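Local coordinates for protein Ral guanine nucleotide dissociation stimulator-like 2 (Mus musculus, PDB 4JGW) that probably acts as a guanine nucleotide exchange factor, is a putative effector of Ras and/or Rap, and carries a docking site for SH3 domains, at residues 277-282 against 463-468; 33-36 against 41-44. One frame throughout, in Å; residues are numbered along the deposited sequence.

Contact 1. Residues 277-282 against 463-468; sequences VTVRPL and HRVSCE
The Arg464 guanidinium meets Val277 at its edge, where the methyl CG2 of Val277 lies near the guanidinium plane, 3.5 Å from NH1 of Arg464. On one face of the same group sits the Glu468 carboxylate, with CD of Glu468 3.8 Å above the Arg464 plane and displaced toward its rim. OE2 of Glu468 comes within 2.8 Å of NE of Arg464, but well out of the guanidinium plane, which makes this a salt bridge of charge alone with no N-H directed at the oxygen. The arginine's long chain runs past Val277 in the opposite direction, extended from CG to NE. Beside it, Val465 supplies the hydrophobic part. CG2 of Val277, lodged between its own backbone N and carbonyl carbon (chi1 -79°), also reaches CG2 of Val465 at 3.8 Å. Val279 approaches Val465 tip to tip, CG2 of Val279 lying 3.9 Å from CG1 of Val465 and almost as near the other methyl. Val465 is buried, and both of its branches are used. The example illustrates how every second residue of a short strand can pack on a helix: Val277 and Val279 turn inward while Thr278 turns away. No hydrogen bond crosses the interface. Within the Ras-GEF (CDC25-homology) part, strand 277-279 forms a two-stranded antiparallel hairpin with 267-269, joined through backbone bonds between Thr278 and Thr268. Helix 459-469, near the end of the modelled chain, lies against strand 277-279 with its axis at 30° to the strand and 10.4 Å from it; Leu265, from the loop before 267-269, adds to the packing on Val465, and Gln461 to that on Val277.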
loop_
_atom_site.group_PDB
_atom_site.type_symbol
_atom_site.label_atom_id
_atom_site.label_comp_id
_atom_site.label_asym_id
_atom_site.label_seq_id
_atom_site.Cartn_x
_atom_site.Cartn_y
_atom_site.Cartn_z
ATOM N N VAL A 277 26.625 -21.150 11.604
ATOM C CA VAL A 277 25.307 -21.773 11.763
ATOM C C VAL A 277 25.409 -23.067 12.565
ATOM O O VAL A 277 26.457 -23.719 12.574
ATOM C CB VAL A 277 24.623 -22.088 10.396
ATOM C CG1 VAL A 277 23.997 -20.840 9.795
ATOM C CG2 VAL A 277 25.603 -22.739 9.416
ATOM N N THR A 278 24.320 -23.426 13.239
ATOM C CA THR A 278 24.201 -24.730 13.890
ATOM C C THR A 278 23.110 -25.534 13.193
ATOM O O THR A 278 22.031 -25.011 12.905
ATOM C CB THR A 278 23.881 -24.605 15.392
ATOM O OG1 THR A 278 22.703 -23.809 15.569
ATOM C CG2 THR A 278 25.044 -23.957 16.139
ATOM N N VAL A 279 23.400 -26.805 12.919
ATOM C CA VAL A 279 22.505 -27.667 12.148
ATOM C C VAL A 279 22.102 -28.899 12.958
ATOM O O VAL A 279 22.939 -29.522 13.616
ATOM C CB VAL A 279 23.152 -28.104 10.800
ATOM C CG1 VAL A 279 22.176 -28.924 9.957
ATOM C CG2 VAL A 279 23.641 -26.892 10.008
ATOM N N ARG A 280 20.814 -29.235 12.906
ATOM C CA ARG A 280 20.280 -30.435 13.548
ATOM C C ARG A 280 20.150 -31.583 12.542
ATOM O O ARG A 280 19.924 -31.336 11.357
ATOM C CB ARG A 280 18.926 -30.138 14.193
ATOM C CG ARG A 280 19.019 -29.331 15.475
ATOM C CD ARG A 280 17.670 -29.240 16.164
ATOM N NE ARG A 280 17.762 -28.573 17.461
ATOM C CZ ARG A 280 17.605 -27.266 17.652
ATOM N NH1 ARG A 280 17.347 -26.460 16.628
ATOM N NH2 ARG A 280 17.709 -26.762 18.874
ATOM N N PRO A 281 20.292 -32.842 13.010
ATOM C CA PRO A 281 20.236 -34.010 12.122
ATOM C C PRO A 281 18.841 -34.278 11.567
ATOM O O PRO A 281 17.886 -34.422 12.334
ATOM C CB PRO A 281 20.656 -35.167 13.033
ATOM C CG PRO A 281 20.308 -34.713 14.412
ATOM C CD PRO A 281 20.534 -33.231 14.415
ATOM N N LEU A 282 18.730 -34.346 10.242
ATOM C CA LEU A 282 17.456 -34.653 9.593
ATOM C C LEU A 282 17.626 -35.611 8.416
ATOM O O LEU A 282 18.295 -35.292 7.428
ATOM C CB LEU A 282 16.740 -33.371 9.137
ATOM C CG LEU A 282 16.198 -32.391 10.188
ATOM C CD1 LEU A 282 15.795 -31.080 9.535
ATOM C CD2 LEU A 282 15.032 -32.980 10.979
ATOM N N HIS A 463 22.477 -21.665 1.475
ATOM C CA HIS A 463 23.126 -22.344 0.355
ATOM C C HIS A 463 24.188 -23.329 0.846
ATOM O O HIS A 463 24.324 -24.429 0.305
ATOM C CB HIS A 463 23.745 -21.326 -0.608
ATOM C CG HIS A 463 24.438 -21.948 -1.781
ATOM N ND1 HIS A 463 25.793 -22.194 -1.801
ATOM C CD2 HIS A 463 23.960 -22.379 -2.973
ATOM C CE1 HIS A 463 26.122 -22.746 -2.955
ATOM N NE2 HIS A 463 25.028 -22.870 -3.685
ATOM N N ARG A 464 24.925 -22.924 1.880
ATOM C CA ARG A 464 25.968 -23.752 2.479
ATOM C C ARG A 464 25.390 -24.993 3.165
ATOM O O ARG A 464 25.876 -26.105 2.950
ATOM C CB ARG A 464 26.792 -22.930 3.475
ATOM C CG ARG A 464 28.032 -23.636 3.997
ATOM C CD ARG A 464 28.380 -23.157 5.393
ATOM N NE ARG A 464 29.433 -23.965 6.003
ATOM C CZ ARG A 464 29.595 -24.124 7.314
ATOM N NH1 ARG A 464 28.764 -23.541 8.170
ATOM N NH2 ARG A 464 30.584 -24.880 7.772
ATOM N N VAL A 465 24.356 -24.792 3.982
ATOM C CA VAL A 465 23.723 -25.878 4.738
ATOM C C VAL A 465 23.064 -26.909 3.817
ATOM O O VAL A 465 23.164 -28.113 4.062
ATOM C CB VAL A 465 22.712 -25.343 5.796
ATOM C CG1 VAL A 465 21.981 -26.487 6.495
ATOM C CG2 VAL A 465 23.425 -24.480 6.828
ATOM N N SER A 466 22.411 -26.436 2.756
ATOM C CA SER A 466 21.785 -27.325 1.772
ATOM C C SER A 466 22.807 -28.179 1.022
ATOM O O SER A 466 22.517 -29.320 0.657
ATOM C CB SER A 466 20.925 -26.539 0.780
ATOM O OG SER A 466 21.709 -25.650 0.010
ATOM N N CYS A 467 23.995 -27.620 0.795
ATOM C CA CYS A 467 25.103 -28.359 0.187
ATOM C C CYS A 467 25.697 -29.378 1.163
ATOM O O CYS A 467 26.313 -30.358 0.742
ATOM C CB CYS A 467 26.187 -27.402 -0.324
ATOM S SG CYS A 467 25.764 -26.531 -1.866
ATOM N N GLU A 468 25.495 -29.140 2.459
ATOM C CA GLU A 468 25.958 -30.044 3.515
ATOM C C GLU A 468 24.960 -31.159 3.842
ATOM O O GLU A 468 25.363 -32.303 4.067
ATOM C CB GLU A 468 26.297 -29.259 4.785
ATOM C CG GLU A 468 27.619 -28.508 4.716
ATOM C CD GLU A 468 27.830 -27.546 5.874
ATOM O OE1 GLU A 468 27.135 -27.662 6.910
ATOM O OE2 GLU A 468 28.706 -26.667 5.743
#

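Contact 2. Residues 33-36 against 41-44; sequences YRPL and PLPP
A proline-rich loop joining two neighbouring strands of the antiparallel sheet, 24-33 and 46-54, brings Pro35 and Pro43 together, and it illustrates how a binding motif can be held in shape before its partner arrives. Residues 41-44 have backbone angles of polyproline II type, and Pro41 and Pro44 have the spacing of a PxxP motif, consistent with the SH3 docking site whose conformation is preselected in this exchange factor. Pro35 is the centre of the contact. Its ring crosses that of Pro43 at about a right angle, with CB of Pro35 3.7 Å from CD of Pro43. Leu42 adds a branch from the side: with CG anti to its carbonyl carbon (chi1 -67°), CD2 of Leu42 comes to 4.0 Å from CD of Pro35. The same edge of the Pro43 ring rests on the backbone carbonyl of Tyr33, CG of Pro43 being 3.4 Å from O of Tyr33. No direct hydrogen bond links the two segments. Gln32, on the strand just before, donates through NE2 to the Pro43 carbonyl, and Arg34 is tied by its backbone to Glu10. One water closes the strand end of the loop: it accepts from N of Tyr33 at 3.2 Å and donates to O of Pro44 at 2.7 Å.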
loop_
_atom_site.group_PDB
_atom_site.type_symbol
_atom_site.label_atom_id
_atom_site.label_comp_id
_atom_site.label_asym_id
_atom_site.label_seq_id
_atom_site.Cartn_x
_atom_site.Cartn_y
_atom_site.Cartn_z
ATOM N N TYR A 33 -27.085 12.207 -22.472
ATOM C CA TYR A 33 -27.816 10.953 -22.353
ATOM C C TYR A 33 -29.255 11.113 -22.828
ATOM O O TYR A 33 -29.816 12.211 -22.785
ATOM C CB TYR A 33 -27.794 10.454 -20.904
ATOM C CG TYR A 33 -26.456 9.903 -20.460
ATOM C CD1 TYR A 33 -25.492 10.731 -19.883
ATOM C CD2 TYR A 33 -26.152 8.550 -20.616
ATOM C CE1 TYR A 33 -24.260 10.227 -19.472
ATOM C CE2 TYR A 33 -24.924 8.035 -20.209
ATOM C CZ TYR A 33 -23.984 8.878 -19.637
ATOM O OH TYR A 33 -22.770 8.370 -19.235
ATOM N N ARG A 34 -29.840 10.012 -23.291
ATOM C CA ARG A 34 -31.252 9.975 -23.648
ATOM C C ARG A 34 -32.087 10.012 -22.371
ATOM O O ARG A 34 -31.691 9.430 -21.361
ATOM C CB ARG A 34 -31.571 8.717 -24.458
ATOM C CG ARG A 34 -31.022 8.728 -25.880
ATOM C CD ARG A 34 -31.449 7.482 -26.640
ATOM N NE ARG A 34 -30.974 7.489 -28.023
ATOM C CZ ARG A 34 -29.875 6.871 -28.452
ATOM N NH1 ARG A 34 -29.114 6.181 -27.611
ATOM N NH2 ARG A 34 -29.535 6.942 -29.733
ATOM N N PRO A 35 -33.237 10.712 -22.403
ATOM C CA PRO A 35 -34.097 10.780 -21.218
ATOM C C PRO A 35 -34.753 9.432 -20.924
ATOM O O PRO A 35 -34.981 8.646 -21.848
ATOM C CB PRO A 35 -35.151 11.819 -21.606
ATOM C CG PRO A 35 -35.183 11.796 -23.097
ATOM C CD PRO A 35 -33.786 11.489 -23.532
ATOM N N LEU A 36 -35.040 9.172 -19.649
ATOM C CA LEU A 36 -35.663 7.912 -19.237
ATOM C C LEU A 36 -37.013 7.745 -19.932
ATOM O O LEU A 36 -37.315 6.678 -20.466
ATOM C CB LEU A 36 -35.809 7.840 -17.712
ATOM C CG LEU A 36 -35.831 6.438 -17.087
ATOM C CD1 LEU A 36 -35.292 6.480 -15.667
ATOM C CD2 LEU A 36 -37.226 5.804 -17.120
ATOM N N PRO A 41 -38.300 16.020 -22.956
ATOM C CA PRO A 41 -37.221 16.875 -23.445
ATOM C C PRO A 41 -35.867 16.401 -22.920
ATOM O O PRO A 41 -35.792 15.825 -21.829
ATOM C CB PRO A 41 -37.568 18.249 -22.863
ATOM C CG PRO A 41 -38.438 17.962 -21.689
ATOM C CD PRO A 41 -39.234 16.763 -22.090
ATOM N N LEU A 42 -34.815 16.635 -23.702
ATOM C CA LEU A 42 -33.471 16.171 -23.362
ATOM C C LEU A 42 -33.022 16.661 -21.983
ATOM O O LEU A 42 -33.141 17.851 -21.675
ATOM C CB LEU A 42 -32.456 16.595 -24.431
ATOM C CG LEU A 42 -32.574 15.975 -25.828
ATOM C CD1 LEU A 42 -31.632 16.671 -26.800
ATOM C CD2 LEU A 42 -32.308 14.473 -25.807
ATOM N N PRO A 43 -32.519 15.739 -21.141
ATOM C CA PRO A 43 -31.987 16.133 -19.839
ATOM C C PRO A 43 -30.715 16.967 -20.015
ATOM O O PRO A 43 -30.115 16.939 -21.093
ATOM C CB PRO A 43 -31.670 14.790 -19.168
ATOM C CG PRO A 43 -31.455 13.845 -20.283
ATOM C CD PRO A 43 -32.370 14.292 -21.386
ATOM N N PRO A 44 -30.311 17.723 -18.976
ATOM C CA PRO A 44 -29.047 18.449 -19.082
ATOM C C PRO A 44 -27.874 17.476 -19.228
ATOM O O PRO A 44 -27.882 16.414 -18.598
ATOM C CB PRO A 44 -28.957 19.205 -17.749
ATOM C CG PRO A 44 -29.883 18.480 -16.819
ATOM C CD PRO A 44 -30.985 17.966 -17.686
HETATM O O HOH W 1 -27.716 14.157 -20.025
#

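The two contacts stand on opposite sides of the chain's centre, their own centres about 75 Å apart and their nearest atoms about 58 Å, and they share no element. Contact 1 is partly buried and joins parts distant in sequence, a hairpin strand and a late helix of the Ras-GEF region. Contact 2 is a surface contact within one loop between consecutive strands of the other sheet. Neither relies on a direct hydrogen bond across its segments. In contact 1 branched methyls pack beside an arginine–glutamate pair that stays on the helix; in contact 2 proline rings pack on each other and on backbone, and a water supplies the polar bridge.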